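Local coordinates for T9SS C-terminal target domain-containing protein (Bacteroides cellulosilyticus, PDB 5JVK) that probably hydrolyses O-glycosidic bonds, as a family 39 glycoside hydrolase of a gut symbiont, at residues V65-Y70 with Q472-P477; N90-P95 with F399-S404; L357-L362 with L489-Q494; D426-V431 with W446-E451. One frame throughout, in Å; residues are numbered along the deposited sequence.

Contact 1: V65-Y70 with Q472-P477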
loop_
_atom_site.group_PDB
_atom_site.type_symbol
_atom_site.label_atom_id
_atom_site.label_comp_id
_atom_site.label_asym_id
_atom_site.label_seq_id
_atom_site.Cartn_x
_atom_site.Cartn_y
_atom_site.Cartn_z
ATOM N N VAL A 65 -9.864 -6.142 25.631
ATOM C CA VAL A 65 -9.753 -6.976 24.432
ATOM C C VAL A 65 -8.583 -7.941 24.615
ATOM O O VAL A 65 -7.431 -7.516 24.664
ATOM C CB VAL A 65 -9.543 -6.104 23.177
ATOM C CG1 VAL A 65 -9.386 -6.965 21.928
ATOM C CG2 VAL A 65 -10.702 -5.124 23.018
ATOM N N THR A 66 -8.894 -9.234 24.717
ATOM C CA THR A 66 -7.908 -10.282 25.015
ATOM C C THR A 66 -7.243 -10.932 23.793
ATOM O O THR A 66 -6.269 -11.676 23.953
ATOM C CB THR A 66 -8.539 -11.414 25.853
ATOM O OG1 THR A 66 -9.510 -12.115 25.066
ATOM C CG2 THR A 66 -9.203 -10.857 27.108
ATOM N N GLU A 67 -7.774 -10.678 22.596
ATOM C CA GLU A 67 -7.227 -11.231 21.350
ATOM C C GLU A 67 -7.230 -10.192 20.234
ATOM O O GLU A 67 -8.080 -9.303 20.203
ATOM C CB GLU A 67 -8.044 -12.440 20.891
ATOM C CG GLU A 67 -7.887 -13.694 21.735
ATOM C CD GLU A 67 -8.675 -14.871 21.177
ATOM O OE1 GLU A 67 -8.635 -15.096 19.946
ATOM O OE2 GLU A 67 -9.338 -15.581 21.965
ATOM N N LEU A 68 -6.286 -10.331 19.306
ATOM C CA LEU A 68 -6.220 -9.473 18.120
ATOM C C LEU A 68 -7.392 -9.749 17.177
ATOM O O LEU A 68 -7.984 -10.838 17.193
ATOM C CB LEU A 68 -4.903 -9.690 17.361
ATOM C CG LEU A 68 -3.594 -9.367 18.084
ATOM C CD1 LEU A 68 -2.411 -9.674 17.183
ATOM C CD2 LEU A 68 -3.566 -7.913 18.531
ATOM N N GLY A 69 -7.720 -8.752 16.361
ATOM C CA GLY A 69 -8.750 -8.906 15.354
ATOM C C GLY A 69 -9.274 -7.615 14.767
ATOM O O GLY A 69 -8.975 -6.527 15.250
ATOM N N TYR A 70 -10.041 -7.775 13.694
ATOM C CA TYR A 70 -10.851 -6.731 13.090
ATOM C C TYR A 70 -12.237 -6.851 13.711
ATOM O O TYR A 70 -12.893 -7.889 13.562
ATOM C CB TYR A 70 -10.930 -6.943 11.574
ATOM C CG TYR A 70 -11.663 -5.852 10.833
ATOM C CD1 TYR A 70 -11.071 -4.606 10.636
ATOM C CD2 TYR A 70 -12.946 -6.063 10.321
ATOM C CE1 TYR A 70 -11.732 -3.597 9.955
ATOM C CE2 TYR A 70 -13.617 -5.056 9.639
ATOM C CZ TYR A 70 -13.004 -3.827 9.460
ATOM O OH TYR A 70 -13.653 -2.828 8.792
ATOM N N GLN A 472 -5.984 -12.172 10.388
ATOM C CA GLN A 472 -6.521 -11.185 11.309
ATOM C C GLN A 472 -5.605 -10.933 12.512
ATOM O O GLN A 472 -5.815 -9.970 13.258
ATOM C CB GLN A 472 -7.838 -11.761 11.826
ATOM C CG GLN A 472 -8.984 -10.799 11.950
ATOM C CD GLN A 472 -10.262 -11.504 12.372
ATOM O OE1 GLN A 472 -10.299 -12.722 12.533
ATOM N NE2 GLN A 472 -11.317 -10.743 12.530
ATOM N N GLY A 473 -4.611 -11.805 12.706
ATOM C CA GLY A 473 -3.802 -11.836 13.922
ATOM C C GLY A 473 -4.297 -12.822 14.972
ATOM O O GLY A 473 -3.601 -13.069 15.957
ATOM N N CYS A 474 -5.487 -13.389 14.766
ATOM C CA CYS A 474 -6.089 -14.324 15.717
ATOM C C CYS A 474 -5.330 -15.648 15.703
ATOM O O CYS A 474 -5.061 -16.197 14.637
ATOM C CB CYS A 474 -7.577 -14.547 15.391
ATOM S SG CYS A 474 -8.336 -15.996 16.169
ATOM N N GLU A 475 -4.980 -16.144 16.888
ATOM C CA GLU A 475 -4.271 -17.413 17.023
ATOM C C GLU A 475 -5.263 -18.572 17.044
ATOM O O GLU A 475 -6.315 -18.482 17.675
ATOM C CB GLU A 475 -3.415 -17.426 18.290
ATOM C CG GLU A 475 -2.554 -18.680 18.427
ATOM C CD GLU A 475 -1.397 -18.539 19.400
ATOM O OE1 GLU A 475 -1.033 -17.399 19.772
ATOM O OE2 GLU A 475 -0.831 -19.588 19.780
ATOM N N MET A 476 -4.907 -19.653 16.351
ATOM C CA MET A 476 -5.724 -20.862 16.261
ATOM C C MET A 476 -4.887 -22.063 16.698
ATOM O O MET A 476 -3.669 -22.050 16.533
ATOM C CB MET A 476 -6.187 -21.085 14.818
ATOM C CG MET A 476 -7.068 -19.984 14.246
ATOM S SD MET A 476 -7.185 -20.067 12.445
ATOM C CE MET A 476 -7.958 -21.670 12.217
ATOM N N PRO A 477 -5.531 -23.109 17.250
ATOM C CA PRO A 477 -4.791 -24.349 17.499
ATOM C C PRO A 477 -4.512 -25.104 16.196
ATOM O O PRO A 477 -5.173 -24.854 15.187
ATOM C CB PRO A 477 -5.741 -25.145 18.398
ATOM C CG PRO A 477 -7.097 -24.670 18.014
ATOM C CD PRO A 477 -6.937 -23.214 17.680
HETATM O O HOH W 1 -5.769 -15.200 19.348
#

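Contact 2: N90-P95 with F399-S404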
loop_
_atom_site.group_PDB
_atom_site.type_symbol
_atom_site.label_atom_id
_atom_site.label_comp_id
_atom_site.label_asym_id
_atom_site.label_seq_id
_atom_site.Cartn_x
_atom_site.Cartn_y
_atom_site.Cartn_z
ATOM N N ASN A 90 -16.151 0.253 12.696
ATOM C CA ASN A 90 -15.185 -0.832 12.852
ATOM C C ASN A 90 -13.990 -0.377 13.687
ATOM O O ASN A 90 -13.698 0.821 13.777
ATOM C CB ASN A 90 -14.738 -1.348 11.485
ATOM C CG ASN A 90 -15.859 -2.044 10.737
ATOM O OD1 ASN A 90 -16.416 -1.500 9.784
ATOM N ND2 ASN A 90 -16.206 -3.251 11.174
ATOM N N TYR A 91 -13.322 -1.350 14.304
ATOM C CA TYR A 91 -12.184 -1.107 15.185
ATOM C C TYR A 91 -11.141 -2.206 14.981
ATOM O O TYR A 91 -11.431 -3.389 15.161
ATOM C CB TYR A 91 -12.653 -1.069 16.641
ATOM C CG TYR A 91 -11.639 -0.496 17.605
ATOM C CD1 TYR A 91 -11.465 0.884 17.725
ATOM C CD2 TYR A 91 -10.857 -1.330 18.404
ATOM C CE1 TYR A 91 -10.536 1.416 18.608
ATOM C CE2 TYR A 91 -9.923 -0.807 19.290
ATOM C CZ TYR A 91 -9.766 0.564 19.389
ATOM O OH TYR A 91 -8.843 1.082 20.266
ATOM N N ALA A 92 -9.932 -1.802 14.598
ATOM C CA ALA A 92 -8.860 -2.735 14.262
ATOM C C ALA A 92 -7.890 -2.872 15.432
ATOM O O ALA A 92 -7.207 -1.911 15.788
ATOM C CB ALA A 92 -8.128 -2.257 13.014
ATOM N N VAL A 93 -7.846 -4.063 16.031
ATOM C CA VAL A 93 -6.847 -4.404 17.045
ATOM C C VAL A 93 -5.733 -5.204 16.356
ATOM O O VAL A 93 -5.846 -6.421 16.174
ATOM C CB VAL A 93 -7.470 -5.192 18.221
ATOM C CG1 VAL A 93 -6.420 -5.485 19.287
ATOM C CG2 VAL A 93 -8.636 -4.410 18.814
ATOM N N VAL A 94 -4.664 -4.502 15.981
ATOM C CA VAL A 94 -3.599 -5.053 15.122
ATOM C C VAL A 94 -2.364 -5.452 15.932
ATOM O O VAL A 94 -2.186 -4.965 17.051
ATOM C CB VAL A 94 -3.188 -4.054 14.003
ATOM C CG1 VAL A 94 -4.410 -3.603 13.216
ATOM C CG2 VAL A 94 -2.414 -2.857 14.553
ATOM N N PRO A 95 -1.506 -6.337 15.374
ATOM C CA PRO A 95 -0.259 -6.661 16.070
ATOM C C PRO A 95 0.712 -5.487 16.067
ATOM O O PRO A 95 0.746 -4.722 15.108
ATOM C CB PRO A 95 0.310 -7.833 15.261
ATOM C CG PRO A 95 -0.286 -7.683 13.909
ATOM C CD PRO A 95 -1.660 -7.134 14.141
ATOM N N PHE A 399 -12.353 7.826 8.612
ATOM C CA PHE A 399 -11.198 7.174 9.257
ATOM C C PHE A 399 -11.508 5.821 9.930
ATOM O O PHE A 399 -10.710 5.319 10.721
ATOM C CB PHE A 399 -10.476 8.149 10.205
ATOM C CG PHE A 399 -9.908 9.357 9.506
ATOM C CD1 PHE A 399 -8.590 9.360 9.054
ATOM C CD2 PHE A 399 -10.691 10.488 9.286
ATOM C CE1 PHE A 399 -8.065 10.471 8.401
ATOM C CE2 PHE A 399 -10.171 11.602 8.633
ATOM C CZ PHE A 399 -8.856 11.592 8.190
ATOM N N SER A 400 -12.639 5.211 9.571
ATOM C CA SER A 400 -13.001 3.882 10.055
ATOM C C SER A 400 -12.227 2.858 9.224
ATOM O O SER A 400 -12.245 2.940 7.995
ATOM C CB SER A 400 -14.505 3.653 9.897
ATOM O OG SER A 400 -14.892 2.395 10.407
ATOM N N PRO A 401 -11.542 1.897 9.878
ATOM C CA PRO A 401 -10.763 0.912 9.120
ATOM C C PRO A 401 -11.638 -0.120 8.412
ATOM O O PRO A 401 -12.626 -0.591 8.982
ATOM C CB PRO A 401 -9.901 0.243 10.195
ATOM C CG PRO A 401 -10.719 0.344 11.433
ATOM C CD PRO A 401 -11.458 1.652 11.330
ATOM N N LYS A 402 -11.277 -0.433 7.169
ATOM C CA LYS A 402 -11.871 -1.540 6.423
ATOM C C LYS A 402 -11.033 -2.793 6.713
ATOM O O LYS A 402 -9.933 -2.672 7.265
ATOM C CB LYS A 402 -11.884 -1.217 4.927
ATOM C CG LYS A 402 -12.755 -0.017 4.563
ATOM C CD LYS A 402 -12.386 0.571 3.212
ATOM C CE LYS A 402 -12.631 -0.416 2.083
ATOM N NZ LYS A 402 -12.382 0.185 0.746
ATOM N N PRO A 403 -11.543 -3.999 6.369
ATOM C CA PRO A 403 -10.766 -5.234 6.588
ATOM C C PRO A 403 -9.354 -5.242 5.979
ATOM O O PRO A 403 -8.455 -5.867 6.542
ATOM C CB PRO A 403 -11.631 -6.307 5.923
ATOM C CG PRO A 403 -13.017 -5.793 6.061
ATOM C CD PRO A 403 -12.908 -4.304 5.896
ATOM N N SER A 404 -9.173 -4.553 4.850
ATOM C CA SER A 404 -7.874 -4.450 4.187
ATOM C C SER A 404 -6.791 -3.800 5.047
ATOM O O SER A 404 -5.607 -4.122 4.900
ATOM C CB SER A 404 -8.007 -3.705 2.857
ATOM O OG SER A 404 -8.590 -2.432 3.046
#

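Contact 3: L357-L362 with L489-Q494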
loop_
_atom_site.group_PDB
_atom_site.type_symbol
_atom_site.label_atom_id
_atom_site.label_comp_id
_atom_site.label_asym_id
_atom_site.label_seq_id
_atom_site.Cartn_x
_atom_site.Cartn_y
_atom_site.Cartn_z
ATOM N N LEU A 357 -4.689 -7.790 -0.944
ATOM C CA LEU A 357 -3.610 -6.955 -0.407
ATOM C C LEU A 357 -2.504 -7.823 0.192
ATOM O O LEU A 357 -1.336 -7.659 -0.150
ATOM C CB LEU A 357 -4.141 -5.980 0.649
ATOM C CG LEU A 357 -3.158 -4.917 1.176
ATOM C CD1 LEU A 357 -3.903 -3.636 1.524
ATOM C CD2 LEU A 357 -2.350 -5.390 2.381
ATOM N N ALA A 358 -2.879 -8.736 1.083
ATOM C CA ALA A 358 -1.919 -9.646 1.713
ATOM C C ALA A 358 -1.208 -10.500 0.673
ATOM O O ALA A 358 0.012 -10.659 0.722
ATOM C CB ALA A 358 -2.616 -10.540 2.726
ATOM N N ARG A 359 -1.985 -11.035 -0.267
ATOM C CA ARG A 359 -1.453 -11.875 -1.339
ATOM C C ARG A 359 -0.502 -11.133 -2.278
ATOM O O ARG A 359 0.490 -11.711 -2.729
ATOM C CB ARG A 359 -2.598 -12.554 -2.110
ATOM C CG ARG A 359 -3.104 -13.780 -1.376
ATOM C CD ARG A 359 -4.551 -14.151 -1.643
ATOM N NE ARG A 359 -4.826 -14.527 -3.025
ATOM C CZ ARG A 359 -5.969 -15.070 -3.449
ATOM N NH1 ARG A 359 -6.970 -15.328 -2.605
ATOM N NH2 ARG A 359 -6.116 -15.371 -4.734
ATOM N N THR A 360 -0.790 -9.859 -2.550
ATOM C CA THR A 360 0.114 -9.009 -3.341
ATOM C C THR A 360 1.506 -8.917 -2.714
ATOM O O THR A 360 2.507 -9.146 -3.390
ATOM C CB THR A 360 -0.453 -7.581 -3.527
ATOM O OG1 THR A 360 -1.638 -7.643 -4.321
ATOM C CG2 THR A 360 0.552 -6.653 -4.216
ATOM N N TYR A 361 1.561 -8.586 -1.428
ATOM C CA TYR A 361 2.846 -8.403 -0.746
ATOM C C TYR A 361 3.570 -9.726 -0.481
ATOM O O TYR A 361 4.802 -9.775 -0.524
ATOM C CB TYR A 361 2.672 -7.583 0.537
ATOM C CG TYR A 361 2.328 -6.138 0.250
ATOM C CD1 TYR A 361 3.250 -5.302 -0.372
ATOM C CD2 TYR A 361 1.082 -5.608 0.583
ATOM C CE1 TYR A 361 2.948 -3.979 -0.647
ATOM C CE2 TYR A 361 0.768 -4.281 0.311
ATOM C CZ TYR A 361 1.708 -3.470 -0.305
ATOM O OH TYR A 361 1.421 -2.156 -0.584
ATOM N N LEU A 362 2.808 -10.790 -0.236
ATOM C CA LEU A 362 3.379 -12.132 -0.098
ATOM C C LEU A 362 3.947 -12.641 -1.423
ATOM O O LEU A 362 5.066 -13.159 -1.453
ATOM C CB LEU A 362 2.345 -13.113 0.461
ATOM C CG LEU A 362 1.965 -12.867 1.926
ATOM C CD1 LEU A 362 0.653 -13.556 2.276
ATOM C CD2 LEU A 362 3.071 -13.313 2.871
ATOM N N LEU A 489 -8.123 -23.790 4.215
ATOM C CA LEU A 489 -7.696 -22.632 3.441
ATOM C C LEU A 489 -8.876 -21.776 3.002
ATOM O O LEU A 489 -9.942 -22.293 2.655
ATOM C CB LEU A 489 -6.902 -23.069 2.204
ATOM C CG LEU A 489 -5.665 -23.947 2.420
ATOM C CD1 LEU A 489 -4.965 -24.174 1.089
ATOM C CD2 LEU A 489 -4.703 -23.333 3.426
ATOM N N SER A 490 -8.666 -20.462 3.035
ATOM C CA SER A 490 -9.564 -19.493 2.425
ATOM C C SER A 490 -8.766 -18.594 1.484
ATOM O O SER A 490 -7.543 -18.728 1.358
ATOM C CB SER A 490 -10.261 -18.650 3.503
ATOM O OG SER A 490 -9.369 -17.735 4.117
ATOM N N ILE A 491 -9.471 -17.679 0.827
ATOM C CA ILE A 491 -8.826 -16.620 0.039
ATOM C C ILE A 491 -7.883 -15.756 0.889
ATOM O O ILE A 491 -6.870 -15.269 0.385
ATOM C CB ILE A 491 -9.850 -15.737 -0.729
ATOM C CG1 ILE A 491 -10.792 -14.972 0.218
ATOM C CG2 ILE A 491 -10.651 -16.586 -1.714
ATOM C CD1 ILE A 491 -11.689 -13.982 -0.491
ATOM N N LEU A 492 -8.218 -15.590 2.169
ATOM C CA LEU A 492 -7.400 -14.840 3.118
ATOM C C LEU A 492 -6.228 -15.701 3.591
ATOM O O LEU A 492 -6.452 -16.783 4.128
ATOM C CB LEU A 492 -8.241 -14.432 4.324
ATOM C CG LEU A 492 -9.454 -13.534 4.033
ATOM C CD1 LEU A 492 -10.557 -13.751 5.062
ATOM C CD2 LEU A 492 -9.024 -12.076 3.971
ATOM N N PRO A 493 -4.977 -15.237 3.393
ATOM C CA PRO A 493 -3.856 -16.061 3.847
ATOM C C PRO A 493 -3.808 -16.283 5.357
ATOM O O PRO A 493 -4.160 -15.389 6.130
ATOM C CB PRO A 493 -2.624 -15.266 3.398
ATOM C CG PRO A 493 -3.101 -14.445 2.260
ATOM C CD PRO A 493 -4.509 -14.076 2.609
ATOM N N GLN A 494 -3.385 -17.483 5.748
ATOM C CA GLN A 494 -3.057 -17.794 7.134
ATOM C C GLN A 494 -1.578 -18.137 7.197
ATOM O O GLN A 494 -0.950 -18.383 6.166
ATOM C CB GLN A 494 -3.923 -18.938 7.670
ATOM C CG GLN A 494 -3.627 -20.313 7.091
ATOM C CD GLN A 494 -4.746 -21.297 7.353
ATOM O OE1 GLN A 494 -4.599 -22.213 8.157
ATOM N NE2 GLN A 494 -5.877 -21.106 6.679
#

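Contact 4: D426-V431 with W446-E451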
loop_
_atom_site.group_PDB
_atom_site.type_symbol
_atom_site.label_atom_id
_atom_site.label_comp_id
_atom_site.label_asym_id
_atom_site.label_seq_id
_atom_site.Cartn_x
_atom_site.Cartn_y
_atom_site.Cartn_z
ATOM N N ASP A 426 1.998 -25.097 -4.958
ATOM C CA ASP A 426 1.731 -24.035 -5.924
ATOM C C ASP A 426 0.440 -24.357 -6.674
ATOM O O ASP A 426 -0.118 -25.443 -6.513
ATOM C CB ASP A 426 2.916 -23.925 -6.898
ATOM C CG ASP A 426 3.099 -22.526 -7.473
ATOM O OD1 ASP A 426 2.147 -21.712 -7.459
ATOM O OD2 ASP A 426 4.217 -22.240 -7.950
ATOM N N GLY A 427 -0.045 -23.403 -7.464
ATOM C CA GLY A 427 -1.234 -23.591 -8.291
ATOM C C GLY A 427 -2.472 -23.018 -7.628
ATOM O O GLY A 427 -2.446 -21.890 -7.129
ATOM N N VAL A 428 -3.549 -23.801 -7.620
ATOM C CA VAL A 428 -4.828 -23.399 -7.026
ATOM C C VAL A 428 -4.645 -23.047 -5.548
ATOM O O VAL A 428 -5.170 -22.033 -5.083
ATOM C CB VAL A 428 -5.902 -24.503 -7.210
ATOM C CG1 VAL A 428 -7.142 -24.245 -6.360
ATOM C CG2 VAL A 428 -6.301 -24.601 -8.675
ATOM N N ASN A 429 -3.904 -23.891 -4.832
ATOM C CA ASN A 429 -3.515 -23.643 -3.441
ATOM C C ASN A 429 -2.034 -23.274 -3.384
ATOM O O ASN A 429 -1.245 -23.738 -4.207
ATOM C CB ASN A 429 -3.779 -24.887 -2.589
ATOM C CG ASN A 429 -5.228 -25.340 -2.648
ATOM O OD1 ASN A 429 -6.145 -24.526 -2.574
ATOM N ND2 ASN A 429 -5.440 -26.641 -2.787
ATOM N N LYS A 430 -1.670 -22.437 -2.414
ATOM C CA LYS A 430 -0.293 -21.978 -2.227
ATOM C C LYS A 430 0.149 -22.280 -0.813
ATOM O O LYS A 430 -0.588 -22.004 0.125
ATOM C CB LYS A 430 -0.187 -20.463 -2.444
ATOM C CG LYS A 430 0.393 -20.021 -3.777
ATOM C CD LYS A 430 -0.646 -20.005 -4.878
ATOM C CE LYS A 430 -0.171 -19.176 -6.055
ATOM N NZ LYS A 430 -1.185 -19.176 -7.141
ATOM N N VAL A 431 1.347 -22.843 -0.670
ATOM C CA VAL A 431 2.036 -22.934 0.620
ATOM C C VAL A 431 3.479 -22.489 0.385
ATOM O O VAL A 431 4.220 -23.148 -0.345
ATOM C CB VAL A 431 1.995 -24.355 1.225
ATOM C CG1 VAL A 431 2.658 -24.370 2.601
ATOM C CG2 VAL A 431 0.556 -24.849 1.337
ATOM N N TRP A 446 -2.794 -20.191 1.445
ATOM C CA TRP A 446 -4.103 -19.730 1.000
ATOM C C TRP A 446 -4.570 -20.537 -0.205
ATOM O O TRP A 446 -3.788 -21.269 -0.817
ATOM C CB TRP A 446 -4.076 -18.226 0.673
ATOM C CG TRP A 446 -3.359 -17.825 -0.601
ATOM C CD1 TRP A 446 -3.878 -17.804 -1.861
ATOM C CD2 TRP A 446 -2.013 -17.350 -0.717
ATOM N NE1 TRP A 446 -2.939 -17.364 -2.757
ATOM C CE2 TRP A 446 -1.782 -17.082 -2.083
ATOM C CE3 TRP A 446 -0.974 -17.137 0.200
ATOM C CZ2 TRP A 446 -0.556 -16.604 -2.558
ATOM C CZ3 TRP A 446 0.248 -16.660 -0.275
ATOM C CH2 TRP A 446 0.444 -16.400 -1.643
ATOM N N THR A 447 -5.850 -20.387 -0.533
ATOM C CA THR A 447 -6.426 -20.982 -1.732
ATOM C C THR A 447 -6.999 -19.881 -2.615
ATOM O O THR A 447 -7.496 -18.871 -2.114
ATOM C CB THR A 447 -7.509 -22.042 -1.406
ATOM O OG1 THR A 447 -8.008 -22.612 -2.625
ATOM C CG2 THR A 447 -8.681 -21.465 -0.607
ATOM N N THR A 448 -6.915 -20.083 -3.930
ATOM C CA THR A 448 -7.572 -19.210 -4.900
ATOM C C THR A 448 -9.078 -19.503 -5.027
ATOM O O THR A 448 -9.821 -18.687 -5.569
ATOM C CB THR A 448 -6.909 -19.319 -6.287
ATOM O OG1 THR A 448 -6.928 -20.681 -6.734
ATOM C CG2 THR A 448 -5.469 -18.832 -6.222
ATOM N N LYS A 449 -9.525 -20.659 -4.534
ATOM C CA LYS A 449 -10.939 -21.038 -4.619
ATOM C C LYS A 449 -11.794 -20.227 -3.644
ATOM O O LYS A 449 -11.534 -20.225 -2.439
ATOM C CB LYS A 449 -11.111 -22.542 -4.373
ATOM C CG LYS A 449 -10.525 -23.390 -5.492
ATOM C CD LYS A 449 -10.406 -24.860 -5.126
ATOM C CE LYS A 449 -11.762 -25.533 -4.982
ATOM N NZ LYS A 449 -11.651 -27.014 -5.119
ATOM N N ALA A 450 -12.808 -19.548 -4.184
ATOM C CA ALA A 450 -13.688 -18.655 -3.416
ATOM C C ALA A 450 -14.355 -19.347 -2.229
ATOM O O ALA A 450 -14.388 -18.810 -1.120
ATOM C CB ALA A 450 -14.750 -18.065 -4.331
ATOM N N GLU A 451 -14.884 -20.540 -2.483
ATOM C CA GLU A 451 -15.561 -21.350 -1.463
ATOM C C GLU A 451 -14.645 -21.920 -0.370
ATOM O O GLU A 451 -15.131 -22.300 0.692
ATOM C CB GLU A 451 -16.366 -22.490 -2.121
ATOM C CG GLU A 451 -15.550 -23.624 -2.765
ATOM C CD GLU A 451 -15.105 -23.355 -4.200
ATOM O OE1 GLU A 451 -15.077 -22.180 -4.629
ATOM O OE2 GLU A 451 -14.764 -24.332 -4.905
#

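Contact 1: V65-Y70 with Q472-P477
Leu68 and Gln472 reach across this contact in opposite directions, each laid against the other segment's backbone rather than against a matching side chain. Leu68 sets its isobutyl group over Gly473, with CD1 3.8 Å from the Gly473 carbonyl O; with no CB at the glycine, the methyl can settle directly on main chain. Gln472 is extended beyond CG and runs beside the start of strand 69-78. Its CG lies 3.6 Å from Tyr70 N, and its NE2 comes within 3.4 Å of Tyr70 O, while a weak hydrogen bond ties the same NE2 to Tyr45 O. Tyr70 offers this amide its CB and backbone, since its CG stands anti to the backbone N (chi1 -176°) and leads the ring off elsewhere. At the other end, the Cys474 sulfur SG sits 3.9 Å from Glu67 OE1. A water bridges the two segments here, donating to Glu67 OE1 at 2.9 Å and accepting from Glu475 N at 2.8 Å. Arg44 forms a salt bridge with Glu67 OE1 and also bonds to Leu68 O. The contact thus brings the N-terminal beta sheet up to the loop before edge strand 475-476 of the C-terminal sheet. Water and a neighbouring arginine do the polar work, and the arginine's charge probably helps to keep Glu67 ionised at a partly buried joint.

Contact 2: N90-P95 with F399-S404
Pro401 presses its ring against Ala92 and the backbone of Asn90, where strand 83-94 of the N-terminal beta sheet meets the loop leading into helix 403-415, the helix that follows the eighth strand of the (beta/alpha)8 barrel. The ring touches mainly through CG and CD. CG lies 4.0 Å from Ala92 CB, an apolar meeting of methyl and ring, whereas CD rests on the strand's main chain, 3.4 Å from Asn90 O. In return Asn90 brings its CB to 3.4 Å from Pro401 O, so each residue packs a carbon against the other's carbonyl. Ser400 adds a weak hydrogen bond, accepted by OG from Asn90 N at 3.4 Å; the serine's OG is swung to the far side of CA from its own nitrogen (chi1 -178°), which carries it to the strand.

An alanine in place of Pro401 would probably leave Ala92 CB and Asn90 O facing a gap where CG and CD had been, and the loop freer to shift against the strand.

Around this first shell, Asn90 is fixed by Arg396 NH1, which bonds to its OD1, and by a weak bond from its ND2 to Tyr71 O. Gln406, on the helix itself, touches Ala92 and bonds through NE2 to Val93 O, tying helix and strand a little further along. The Pro401 carbonyl is held from the neighbouring strand, where Tyr70 OH is hydrogen-bonded to Pro401 O.

Contact 3: L357-L362 with L489-Q494
Pro493 sets its ring on three side chains of helix 350-366, with CG as the main point of contact. Arg359 CG lies 3.7 Å from Pro493 CG, Leu362 CD1 lies 3.9 Å from that carbon, and Ala358 CB completes the apolar bed. The arginine crosses the ring at about a right angle, then bends at its third torsion (chi3 64°), which takes the guanidinium past the proline to the carbonyl of Ile491. There Arg359 NH1 donates to Ile491 O at 3.0 Å, in the carbonyl plane and on a lone pair (C=O...N angle 112°). The acceptor is also only 9° out of the guanidinium plane, so both flat groups are well turned for the bond. Ile491 CB is close alongside, 3.5 Å from Arg359 NH1. A methionine replacing Arg359 would probably leave Ile491 O without this donor and Asp297 OD2 without its partner NH2, Lys430 remaining as a charged neighbour of that carboxylate. The contact fastens helix 350-366, outside the barrel, to the loop between strands 484-489 and 494-498. One residue supplies both chemistries: the arginine's aliphatic stem packs on the proline while its charged end, probably steadied and offset by Asp297, holds a backbone carbonyl of the loop.

Contact 4: D426-V431 with W446-E451
The indole of Trp446 carries Lys430 on one face: Lys430 CB stands 3.9 Å from the centroid of the six-membered ring, only 15° off its normal, in a CH-pi contact. At the indole edge, NE1 bonds to Asp297 OD1, and Lys430 NZ forms a salt bridge with that same oxygen. The lysine bends at its second torsion (chi2 83°), letting its stem follow the ring and its amine also reach Gly427 O at 3.0 Å. Arg359, Leu362 and Leu363 of helix 350-366 touch the indole as well. The other flat group, the Asn429 amide, lies beside Thr447, whose OG1 donates to Asn429 OD1 at 2.7 Å, nearly along the C=O axis. These pairs belong to the antiparallel hairpin of strands 429-436 and 439-447: Lys430 with Trp446 is hydrogen-bonded, Asn429 with Thr447 non-hydrogen-bonded. Past the pairing, Val428 O is gripped twice by Thr448, head-on from N at 2.9 Å and on a lone pair from OG1 at 2.8 Å (C=O...O angle 117°). Thr447 OG1 also closes an ST turn, accepting from Lys449 N at 3.1 Å, and Lys449 CD packs 3.5 Å from Val428 CG1.

Contacts 2 and 3 are the buried pair, each setting a beta domain against the barrel's helical exterior; contacts 1 and 4 are partly buried, about 23 Å from the chain's centre. Contact 1 bridges the two beta domains, and strands 69-78 and 83-94 make it a neighbour of contact 2 in one sheet. Contact 4 lies within the C-terminal sheet that contact 1 also reaches. The centres of contacts 3 and 4 are about 9 Å apart, and they share Asp297 as an outside partner. Chemistry follows place: a proline ring anchors each buried interface, water and Arg44 serve the partly buried junction between the two sheets, and regular strand pairing occurs in the hairpin.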